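Local coordinates for protein CRISPR system Cmr subunit Cmr6 (PDB 4W8V) that caps, together with Cmr1, the type III-B Cmr ribonucleoprotein complex, an RNA-guided machine of CRISPR antiviral defence, and binds RNA, at residues 217-220 / 221-225; 64-67 / 68-72; 86-90 / 91-95; 35-38 / 39-43; 106-109 / 110-114. All blocks are in the same frame, centred on the assembly; numbering follows the deposited sequence.

Interaction 1. Residues 217-220 / 221-225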
# COMPACT_ATOMS: atom_id res chain seq x y z
N LYS A 217 0.73 -13.47 -6.35
CA LYS A 217 1.95 -12.77 -5.99
C LYS A 217 1.61 -11.38 -5.48
O LYS A 217 2.14 -10.93 -4.46
CB LYS A 217 2.89 -12.69 -7.18
CG LYS A 217 3.38 -14.04 -7.66
CD LYS A 217 4.50 -13.89 -8.66
CE LYS A 217 4.90 -15.25 -9.24
NZ LYS A 217 5.99 -15.12 -10.25
N ALA A 218 0.70 -10.71 -6.19
CA ALA A 218 0.22 -9.39 -5.83
C ALA A 218 -0.33 -9.38 -4.42
O ALA A 218 -0.04 -8.48 -3.62
CB ALA A 218 -0.84 -8.91 -6.82
N PHE A 219 -1.12 -10.39 -4.11
CA PHE A 219 -1.73 -10.53 -2.80
C PHE A 219 -0.66 -10.66 -1.72
O PHE A 219 -0.82 -10.16 -0.61
CB PHE A 219 -2.66 -11.75 -2.79
CG PHE A 219 -3.44 -11.89 -1.51
CD1 PHE A 219 -4.51 -11.04 -1.25
CD2 PHE A 219 -3.10 -12.84 -0.57
CE1 PHE A 219 -5.23 -11.15 -0.07
CE2 PHE A 219 -3.81 -12.96 0.61
CZ PHE A 219 -4.88 -12.12 0.86
N SER A 220 0.42 -11.34 -2.05
CA SER A 220 1.49 -11.59 -1.10
C SER A 220 2.25 -10.30 -0.81
O SER A 220 2.66 -10.05 0.31
CB SER A 220 2.43 -12.67 -1.64
OG SER A 220 1.86 -13.95 -1.48
N LEU A 221 2.40 -9.48 -1.84
CA LEU A 221 3.00 -8.18 -1.65
C LEU A 221 2.10 -7.31 -0.78
O LEU A 221 2.58 -6.59 0.08
CB LEU A 221 3.28 -7.53 -3.01
CG LEU A 221 4.45 -8.14 -3.79
CD1 LEU A 221 4.60 -7.47 -5.13
CD2 LEU A 221 5.75 -8.03 -2.98
N VAL A 222 0.79 -7.40 -0.99
CA VAL A 222 -0.15 -6.57 -0.23
C VAL A 222 -0.12 -6.93 1.25
O VAL A 222 -0.11 -6.05 2.12
CB VAL A 222 -1.57 -6.73 -0.81
CG1 VAL A 222 -2.64 -6.27 0.18
CG2 VAL A 222 -1.68 -5.98 -2.13
N LYS A 223 -0.10 -8.24 1.52
CA LYS A 223 0.11 -8.78 2.85
C LYS A 223 1.34 -8.16 3.49
O LYS A 223 1.30 -7.64 4.60
CB LYS A 223 0.28 -10.30 2.81
CG LYS A 223 -0.92 -11.13 3.22
CD LYS A 223 -0.63 -12.64 3.12
CE LYS A 223 0.17 -13.14 4.32
NZ LYS A 223 -0.64 -13.13 5.57
N LEU A 224 2.45 -8.30 2.77
CA LEU A 224 3.73 -7.81 3.23
C LEU A 224 3.64 -6.33 3.56
O LEU A 224 4.10 -5.87 4.60
CB LEU A 224 4.79 -8.09 2.15
CG LEU A 224 6.26 -7.83 2.40
CD1 LEU A 224 6.70 -8.42 3.74
CD2 LEU A 224 7.04 -8.44 1.26
N ALA A 225 3.02 -5.57 2.67
CA ALA A 225 2.96 -4.12 2.82
C ALA A 225 2.05 -3.68 3.98
O ALA A 225 2.34 -2.70 4.67
CB ALA A 225 2.51 -3.48 1.50

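Interaction 2. Residues 64-67 / 68-72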
# COMPACT_ATOMS: atom_id res chain seq x y z
N TYR A 64 9.48 -0.45 -4.75
CA TYR A 64 10.50 0.50 -5.20
C TYR A 64 11.60 0.55 -4.17
O TYR A 64 12.76 0.77 -4.48
CB TYR A 64 9.93 1.90 -5.41
CG TYR A 64 8.71 1.97 -6.29
CD1 TYR A 64 8.51 1.05 -7.30
CD2 TYR A 64 7.76 2.96 -6.11
CE1 TYR A 64 7.41 1.11 -8.10
CE2 TYR A 64 6.66 3.04 -6.91
CZ TYR A 64 6.48 2.11 -7.90
OH TYR A 64 5.37 2.19 -8.70
N TYR A 65 11.21 0.35 -2.91
CA TYR A 65 12.13 0.33 -1.80
C TYR A 65 13.08 -0.86 -1.90
O TYR A 65 14.30 -0.71 -1.75
CB TYR A 65 11.35 0.30 -0.50
CG TYR A 65 12.17 0.31 0.76
CD1 TYR A 65 12.59 -0.88 1.35
CD2 TYR A 65 12.49 1.50 1.38
CE1 TYR A 65 13.34 -0.88 2.52
CE2 TYR A 65 13.24 1.52 2.55
CZ TYR A 65 13.66 0.33 3.12
OH TYR A 65 14.40 0.37 4.28
N VAL A 66 12.52 -2.03 -2.15
CA VAL A 66 13.31 -3.24 -2.28
C VAL A 66 14.21 -3.19 -3.51
O VAL A 66 15.40 -3.52 -3.44
CB VAL A 66 12.38 -4.48 -2.34
CG1 VAL A 66 13.10 -5.68 -2.92
CG2 VAL A 66 11.81 -4.77 -0.97
N LEU A 67 13.66 -2.75 -4.64
CA LEU A 67 14.41 -2.76 -5.90
C LEU A 67 15.53 -1.73 -5.93
O LEU A 67 16.44 -1.82 -6.76
CB LEU A 67 13.46 -2.53 -7.08
CG LEU A 67 12.75 -3.80 -7.56
CD1 LEU A 67 11.79 -3.51 -8.71
CD2 LEU A 67 13.79 -4.83 -7.98
N ALA A 68 15.46 -0.74 -5.03
CA ALA A 68 16.53 0.23 -4.89
C ALA A 68 17.81 -0.47 -4.43
O ALA A 68 18.91 -0.06 -4.76
CB ALA A 68 16.13 1.33 -3.90
N GLU A 69 17.64 -1.55 -3.68
CA GLU A 69 18.77 -2.36 -3.25
C GLU A 69 19.43 -3.10 -4.43
O GLU A 69 20.54 -3.62 -4.30
CB GLU A 69 18.33 -3.37 -2.18
CG GLU A 69 17.48 -2.79 -1.05
CD GLU A 69 17.07 -3.84 -0.01
OE1 GLU A 69 17.90 -4.69 0.36
OE2 GLU A 69 15.91 -3.80 0.44
N PHE A 70 18.74 -3.15 -5.57
CA PHE A 70 19.21 -3.90 -6.75
C PHE A 70 20.05 -3.08 -7.73
O PHE A 70 20.49 -3.59 -8.75
CB PHE A 70 18.01 -4.50 -7.52
CG PHE A 70 17.33 -5.64 -6.81
CD1 PHE A 70 16.81 -5.47 -5.54
CD2 PHE A 70 17.19 -6.87 -7.42
CE1 PHE A 70 16.18 -6.51 -4.88
CE2 PHE A 70 16.57 -7.91 -6.77
CZ PHE A 70 16.06 -7.73 -5.50
N ILE A 71 20.25 -1.79 -7.45
CA ILE A 71 21.11 -0.96 -8.28
C ILE A 71 22.12 -0.23 -7.40
O ILE A 71 21.96 -0.20 -6.18
CB ILE A 71 20.28 0.05 -9.12
CG1 ILE A 71 19.48 0.99 -8.24
CG2 ILE A 71 19.30 -0.68 -10.02
CD1 ILE A 71 18.43 1.79 -8.99
N ASN A 72 23.17 0.31 -8.00
CA ASN A 72 24.24 0.96 -7.24
C ASN A 72 24.90 2.08 -8.04
O ASN A 72 24.34 3.17 -8.18
CB ASN A 72 25.30 -0.06 -6.80

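Interaction 3. Residues 86-90 / 91-95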
# COMPACT_ATOMS: atom_id res chain seq x y z
N ASP A 86 10.40 6.77 -9.68
CA ASP A 86 10.14 7.60 -10.86
C ASP A 86 10.09 6.77 -12.12
O ASP A 86 9.30 7.05 -13.02
CB ASP A 86 11.19 8.70 -11.02
CG ASP A 86 11.02 9.82 -10.01
OD1 ASP A 86 10.00 9.82 -9.29
OD2 ASP A 86 11.89 10.71 -9.95
N ALA A 87 10.93 5.74 -12.19
CA ALA A 87 10.99 4.87 -13.37
C ALA A 87 9.70 4.09 -13.53
O ALA A 87 9.10 4.08 -14.60
CB ALA A 87 12.16 3.93 -13.28
N PHE A 88 9.28 3.41 -12.48
CA PHE A 88 8.06 2.63 -12.58
C PHE A 88 6.83 3.51 -12.81
O PHE A 88 5.94 3.15 -13.58
CB PHE A 88 7.87 1.78 -11.33
CG PHE A 88 8.48 0.42 -11.43
CD1 PHE A 88 7.76 -0.64 -11.99
CD2 PHE A 88 9.76 0.17 -10.95
CE1 PHE A 88 8.31 -1.91 -12.08
CE2 PHE A 88 10.30 -1.10 -11.04
CZ PHE A 88 9.57 -2.14 -11.61
N MET A 89 6.78 4.67 -12.17
CA MET A 89 5.57 5.48 -12.19
C MET A 89 5.48 6.48 -13.35
O MET A 89 4.38 6.82 -13.80
CB MET A 89 5.41 6.22 -10.85
CG MET A 89 5.29 5.28 -9.64
SD MET A 89 4.85 6.10 -8.08
CE MET A 89 3.13 6.49 -8.41
N LYS A 90 6.63 6.96 -13.83
CA LYS A 90 6.64 8.02 -14.83
C LYS A 90 7.29 7.61 -16.15
O LYS A 90 6.88 8.05 -17.22
CB LYS A 90 7.37 9.26 -14.28
CG LYS A 90 6.58 10.01 -13.22
CD LYS A 90 7.49 10.83 -12.33
CE LYS A 90 8.25 11.90 -13.10
NZ LYS A 90 9.15 12.69 -12.20
N GLY A 91 8.30 6.75 -16.08
CA GLY A 91 9.04 6.36 -17.26
C GLY A 91 8.92 4.90 -17.63
O GLY A 91 7.87 4.28 -17.41
N ASP A 92 9.99 4.37 -18.20
CA ASP A 92 10.07 2.96 -18.58
C ASP A 92 10.94 2.23 -17.57
O ASP A 92 12.16 2.40 -17.57
CB ASP A 92 10.66 2.82 -19.99
CG ASP A 92 10.66 1.39 -20.50
OD1 ASP A 92 10.27 0.46 -19.75
OD2 ASP A 92 11.06 1.18 -21.66
N PRO A 93 10.32 1.42 -16.71
CA PRO A 93 11.10 0.70 -15.69
C PRO A 93 12.09 -0.28 -16.32
O PRO A 93 13.23 -0.37 -15.86
CB PRO A 93 10.04 -0.03 -14.88
CG PRO A 93 8.88 -0.17 -15.81
CD PRO A 93 8.89 1.07 -16.65
N LYS A 94 11.65 -0.98 -17.36
CA LYS A 94 12.48 -1.98 -18.04
C LYS A 94 13.82 -1.38 -18.48
O LYS A 94 14.88 -1.95 -18.23
CB LYS A 94 11.73 -2.55 -19.24
CG LYS A 94 12.16 -3.95 -19.62
CD LYS A 94 11.90 -4.92 -18.48
CE LYS A 94 12.42 -6.31 -18.82
NZ LYS A 94 11.77 -6.86 -20.04
N GLU A 95 13.76 -0.22 -19.12
CA GLU A 95 14.94 0.46 -19.63
C GLU A 95 15.86 0.92 -18.51
O GLU A 95 17.06 0.65 -18.53
CB GLU A 95 14.51 1.66 -20.48
O HOH W 1 5.63 4.35 -15.90

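Interaction 4. Residues 35-38 / 39-43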
# COMPACT_ATOMS: atom_id res chain seq x y z
N TYR A 35 -23.66 6.52 -1.14
CA TYR A 35 -23.37 5.10 -0.95
C TYR A 35 -22.35 4.89 0.16
O TYR A 35 -22.63 4.17 1.12
CB TYR A 35 -22.86 4.49 -2.24
CG TYR A 35 -22.75 3.00 -2.16
CD1 TYR A 35 -23.86 2.21 -1.81
CD2 TYR A 35 -21.54 2.38 -2.43
CE1 TYR A 35 -23.73 0.83 -1.72
CE2 TYR A 35 -21.42 1.03 -2.34
CZ TYR A 35 -22.52 0.24 -2.01
OH TYR A 35 -22.33 -1.11 -1.97
N GLU A 36 -21.20 5.56 0.07
CA GLU A 36 -20.16 5.39 1.07
C GLU A 36 -20.64 5.72 2.47
O GLU A 36 -20.25 5.05 3.43
CB GLU A 36 -18.91 6.24 0.76
CG GLU A 36 -18.14 5.82 -0.48
CD GLU A 36 -17.06 6.86 -0.87
OE1 GLU A 36 -17.41 8.06 -1.01
OE2 GLU A 36 -15.89 6.48 -1.04
N THR A 37 -21.44 6.77 2.59
CA THR A 37 -22.02 7.15 3.87
C THR A 37 -23.03 6.08 4.34
O THR A 37 -23.09 5.73 5.52
CB THR A 37 -22.73 8.50 3.77
OG1 THR A 37 -21.78 9.52 3.44
CG2 THR A 37 -23.40 8.84 5.08
N SER A 38 -23.79 5.54 3.40
CA SER A 38 -24.78 4.51 3.76
C SER A 38 -24.13 3.27 4.39
O SER A 38 -24.45 2.90 5.51
CB SER A 38 -25.59 4.11 2.53
OG SER A 38 -26.43 5.18 2.14
N ILE A 39 -23.24 2.63 3.66
CA ILE A 39 -22.48 1.51 4.20
C ILE A 39 -21.79 1.85 5.52
O ILE A 39 -21.88 1.09 6.48
CB ILE A 39 -21.40 1.04 3.19
CG1 ILE A 39 -22.08 0.61 1.87
CG2 ILE A 39 -20.57 -0.10 3.78
CD1 ILE A 39 -22.58 -0.82 1.88
N ARG A 40 -21.12 3.00 5.59
CA ARG A 40 -20.30 3.29 6.78
C ARG A 40 -21.16 3.50 8.03
O ARG A 40 -20.87 2.95 9.09
CB ARG A 40 -19.40 4.52 6.54
CG ARG A 40 -18.45 4.83 7.69
CD ARG A 40 -17.40 5.92 7.33
NE ARG A 40 -17.97 7.26 7.30
CZ ARG A 40 -18.19 7.99 8.39
NH1 ARG A 40 -17.89 7.52 9.58
NH2 ARG A 40 -18.71 9.20 8.27
N LEU A 41 -22.21 4.29 7.92
CA LEU A 41 -23.05 4.58 9.07
C LEU A 41 -23.90 3.36 9.48
O LEU A 41 -23.94 2.99 10.65
CB LEU A 41 -23.95 5.79 8.81
CG LEU A 41 -23.29 7.15 8.52
CD1 LEU A 41 -24.33 8.26 8.56
CD2 LEU A 41 -22.14 7.46 9.48
N LEU A 42 -24.52 2.73 8.49
CA LEU A 42 -25.59 1.76 8.75
C LEU A 42 -25.11 0.33 8.90
O LEU A 42 -25.73 -0.48 9.58
CB LEU A 42 -26.63 1.83 7.63
CG LEU A 42 -27.25 3.19 7.30
CD1 LEU A 42 -27.80 3.19 5.88
CD2 LEU A 42 -28.34 3.57 8.29
N ARG A 43 -23.99 0.01 8.25
CA ARG A 43 -23.42 -1.32 8.31
C ARG A 43 -22.23 -1.44 9.27
O ARG A 43 -22.12 -2.41 10.03
CB ARG A 43 -22.98 -1.75 6.92
CG ARG A 43 -24.10 -1.75 5.91
CD ARG A 43 -25.01 -2.97 6.14
NE ARG A 43 -24.29 -4.20 5.85
CZ ARG A 43 -24.26 -5.26 6.65
NH1 ARG A 43 -24.92 -5.24 7.79
NH2 ARG A 43 -23.58 -6.34 6.29

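Interaction 5. Residues 106-109 / 110-114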
# COMPACT_ATOMS: atom_id res chain seq x y z
N CYS A 106 20.86 -8.46 1.61
CA CYS A 106 19.48 -8.04 1.42
C CYS A 106 18.84 -7.61 2.73
O CYS A 106 19.14 -8.16 3.78
CB CYS A 106 18.65 -9.16 0.79
SG CYS A 106 19.25 -9.73 -0.81
N SER A 107 17.94 -6.63 2.65
CA SER A 107 17.13 -6.29 3.82
C SER A 107 16.14 -7.42 4.04
O SER A 107 16.00 -8.28 3.18
CB SER A 107 16.40 -4.96 3.62
OG SER A 107 15.35 -5.07 2.66
N ARG A 108 15.48 -7.42 5.19
CA ARG A 108 14.42 -8.39 5.43
C ARG A 108 13.34 -8.25 4.36
O ARG A 108 12.89 -9.24 3.78
CB ARG A 108 13.82 -8.19 6.82
CG ARG A 108 12.93 -9.32 7.30
CD ARG A 108 12.35 -8.93 8.63
NE ARG A 108 11.74 -7.61 8.55
CZ ARG A 108 10.46 -7.40 8.27
NH1 ARG A 108 9.65 -8.43 8.07
NH2 ARG A 108 9.99 -6.15 8.19
N LEU A 109 12.95 -7.01 4.08
CA LEU A 109 11.91 -6.76 3.08
C LEU A 109 12.35 -7.29 1.72
O LEU A 109 11.56 -7.84 0.97
CB LEU A 109 11.57 -5.27 3.00
CG LEU A 109 10.85 -4.68 4.21
CD1 LEU A 109 10.59 -3.19 4.00
CD2 LEU A 109 9.55 -5.42 4.49
N CYS A 110 13.64 -7.11 1.42
CA CYS A 110 14.20 -7.66 0.20
C CYS A 110 14.13 -9.19 0.17
O CYS A 110 13.76 -9.77 -0.85
CB CYS A 110 15.64 -7.20 0.03
SG CYS A 110 16.40 -7.78 -1.49
N LYS A 111 14.47 -9.83 1.28
CA LYS A 111 14.39 -11.29 1.39
C LYS A 111 12.95 -11.75 1.13
O LYS A 111 12.72 -12.65 0.33
CB LYS A 111 14.83 -11.79 2.78
CG LYS A 111 16.24 -11.40 3.21
CD LYS A 111 17.29 -12.35 2.67
CE LYS A 111 18.68 -12.02 3.20
NZ LYS A 111 18.80 -12.23 4.67
N GLU A 112 12.00 -11.13 1.82
CA GLU A 112 10.59 -11.47 1.70
C GLU A 112 10.11 -11.30 0.27
O GLU A 112 9.34 -12.11 -0.24
CB GLU A 112 9.74 -10.60 2.63
CG GLU A 112 9.92 -10.89 4.11
CD GLU A 112 9.04 -12.02 4.59
OE1 GLU A 112 8.98 -13.07 3.91
OE2 GLU A 112 8.38 -11.85 5.64
N PHE A 113 10.56 -10.23 -0.36
CA PHE A 113 10.22 -9.93 -1.74
C PHE A 113 10.64 -11.05 -2.68
O PHE A 113 9.88 -11.48 -3.53
CB PHE A 113 10.89 -8.63 -2.16
CG PHE A 113 10.67 -8.26 -3.59
CD1 PHE A 113 11.65 -8.50 -4.54
CD2 PHE A 113 9.49 -7.65 -3.98
CE1 PHE A 113 11.45 -8.15 -5.85
CE2 PHE A 113 9.29 -7.29 -5.30
CZ PHE A 113 10.27 -7.54 -6.24
N LEU A 114 11.87 -11.52 -2.50
CA LEU A 114 12.44 -12.55 -3.36
C LEU A 114 11.79 -13.91 -3.12
O LEU A 114 11.78 -14.75 -4.01
CB LEU A 114 13.95 -12.63 -3.12
CG LEU A 114 14.66 -11.40 -3.67
CD1 LEU A 114 16.09 -11.30 -3.13
CD2 LEU A 114 14.65 -11.45 -5.19

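Interaction 1. Residues 217-220 / 221-225
Phe219 and Lys223 meet one turn apart on alpha-helix 212-228 of the RAMP-family fold held by this C-terminal part of Cmr6. The helix lies against strand 13-21 through Phe219 and Lys223, and against helices 52-68 and 108-116 through Leu221, Val222 and Leu224. The tight part is the backbone and the apolar rows. Four successive i to i+4 hydrogen bonds run from Leu221 N to Lys217 O through Leu224 N to Ser220 O, all close to 3.0 Å; the one from Lys223 N to Phe219 O is nearly straight, with 169° at the hydrogen. Val222 tucks CG2 against Ala218 O at 3.3 Å, and its side chain goes on to Ile55 and Thr59, while Leu221 reaches Phe113 and Thr59. Phe219 packs on Ile15 and Phe19. The looser part holds the partly exposed Lys217 and Lys223, whose polar ends turn to partners beyond the contact: Lys217 to Glu128 and Lys223 to Glu244, both in salt bridges. Lys223 is bent at chi3 (79°) and chi4 (70°), which carries its ammonium group off the ring and leaves the methylene part as the touching branch. Obliquely to the Phe219 ring, Lys223 CD approaches CE2 of Phe219 to 4.1 Å.

Interaction 2. Residues 64-67 / 68-72
The backbone of 64-72 leaves helix 52-68 by tightening from i to i+4 to i to i+3 bonding: Ala68 N bonds only weakly to Tyr64 O, whereas Glu69 N gives to Val66 O at 3.0 Å and Phe70 N to Leu67 O at 2.9 Å. Both of these shorter-span donors stand well above the plane of the carbonyl they bond, 69° out of it for Phe70 N, and a type I beta turn from Ala68 to Ile71 overlaps them. Among the side chains, Phe70 folds back over the helix end. With chi1 at -71° its CG lies beside its own backbone N, and the ring returns to the last turn. There Leu67 lays CD2 over one face, 3.9 Å from the Phe70 ring centroid and 14° off the normal, a CH-pi contact displaced toward the rim. Val66 runs alongside the ring, pointing the same way, and its CG1 touches Phe70 CE1 at 3.7 Å. Val66 O sits at the ring edge, near its plane, 3.2 Å from Phe70 CD1. Further out, Phe70 also packs on Cys110 and Val122, and Leu67 on Phe88. Glu69 lays its extended chain past Val66 O, with CG of Glu69 3.3 Å away, and its carboxylate reaches Ser107 in a hydrogen bond. The chemistry is thus divided: the Phe70 ring, with a methyl over its face and a carbonyl oxygen at its edge, probably gains from both dispersion and a weak C-H to O attraction, while the acidic group beside it engages Ser107, the N-cap residue of helix 108-116.

Interaction 3. Residues 86-90 / 91-95
Phe88 and Pro93 face each other across the tight turn between two helices of the RAMP-family fold, helix 77-90 and the short helix 93-96. Pro93 sets CB above the middle of the Phe88 ring, 3.6 Å from the centroid and only 6° off the normal, a well-centred CH-pi contact. The two side chains cross at about a right angle; of the ring carbons CD1 of Phe88 is the nearest to Pro93 CB, at 3.7 Å, and Pro93 CG touches the same side of the ring more loosely. Beside this pair, Pro93 CD rests 3.6 Å from Ala87 O. The next shell is the backbone that brings proline back to the aromatic ring. Gly91 N bonds to Asp86 O at 3.2 Å, in the carbonyl plane, and weakly to Ala87 O as well; since Lys90 N also gives to Asp86 O, that oxygen accepts from two amides. The Gly91 to Asp86 bond is of i to i+5, pi-type span, wider than an alpha-helical turn. A water then spans the break, donating to Phe88 O at 2.6 Å and to Gly91 O at 2.7 Å, and so ties two carbonyls of the turn together. Outside this, Phe88 is packed by Tyr64, Ile126 and Leu129, and Pro93 by Ile130, while Lys94 forms a salt bridge with Asp127. At the start of the second helix Asp92 is the N-cap: its OD1 accepts a weak bond from Lys94 N at 3.1 Å.

Interaction 4. Residues 35-38 / 39-43
Tyr35 meets Ile39 through two different first torsions: CG of Tyr35 is turned away from its backbone N (chi1 -171°), and CG1 of Ile39 from its own carbonyl carbon (chi1 -59°), so the ring leans forward along the helix and the isoleucine branch leans back. Ile39 CG1 consequently lies over one face of the tyrosine ring, 4.1 Å from its centroid and shifted toward the rim, in a CH-pi contact. The terminal CD1 of Ile39 continues along the phenol to within 3.9 Å of Tyr35 OH. Elsewhere on the helix, Thr37 and Leu41 run side by side, pointing the same way, with Thr37 CG2 touching Leu41 CD1 at 3.6 Å. The same torsion that points CG2 at Leu41 sends OG1 of Thr37 to a hydrogen bond with Ser33 O. Ser38 likewise sends OG back to Val34 O, while CD1 of Leu42 packs 3.4 Å from Ser38 O. Under these side chains the main chain makes four i to i+4 bonds, among them Ile39 N to Tyr35 O at 3.0 Å, nearly along the C=O axis, and the straight Leu41 N to Thr37 O bond (168°). Arg40 points elsewhere: Leu41 CD2 lies over one face of its guanidinium group, which forms a salt bridge with Glu32 and a hydrogen bond with Gly46 O, joining the helix to the loops on both flanks in sequence. The whole is a surface alpha-helix, 34-43, with a wider pi-type turn at 39-43.

Interaction 5. Residues 106-109 / 110-114
Ser107 is the N-cap of helix 108-116, a helix of the RAMP-family fold, its hydroxyl capping the amide of Cys110. That hydroxyl is placed between its backbone N and carbonyl carbon (chi1 71°), which swings OG over the first turn to accept from Cys110 N at 2.9 Å, with 156° at the hydrogen. The Ser107 backbone takes part too, since Ser107 O accepts from Lys111 N. With Glu69 as its second partner, OG has two hydrogen bonds. Cys110 SG, anti to its backbone N, projects off the side of the helix and meets the residue ahead of the cap: Cys106 CB lies 3.5 Å from Cys110 SG. The two sulphurs, Cys106 SG and Cys110 SG, are also 3.5 Å apart, in packing contact and well beyond the length of a disulphide. Lys111 bends at chi2 (-84°) and brings its methylenes along Cys106, with CE of Lys111 at 3.7 Å from Cys106 CB. On another flank Arg108 and Glu112 stand one turn apart with opposite charges near but not bridged; Arg108 pairs instead with Asp228, and Glu112 with Arg227 and Arg115. Phe113 leads into the interior, against Ile125 and Leu129. A turn further on, Leu114 CD1 comes within 4.2 Å of Cys106 SG.

Overall arrangement
All five contacts are local and follow one another in series, so none nests in or crosses another. From the N terminus, interaction 4 stands apart on helix 34-43, its nearest atoms about 18 Å or more from every other contact. Interaction 2 then closes the C-terminal end of helix 52-68, and interaction 3 the turn between helices 77-90 and 93-96; they touch through Tyr64 and Leu67 against Met89 and Phe88. Interaction 5 starts helix 108-116 and packs on interaction 2 through Val66 and Phe113. Interaction 1, late in the chain on helix 212-228, rests on interaction 5 through Leu221 and Leu224, linking this helical cluster to strand 13-21.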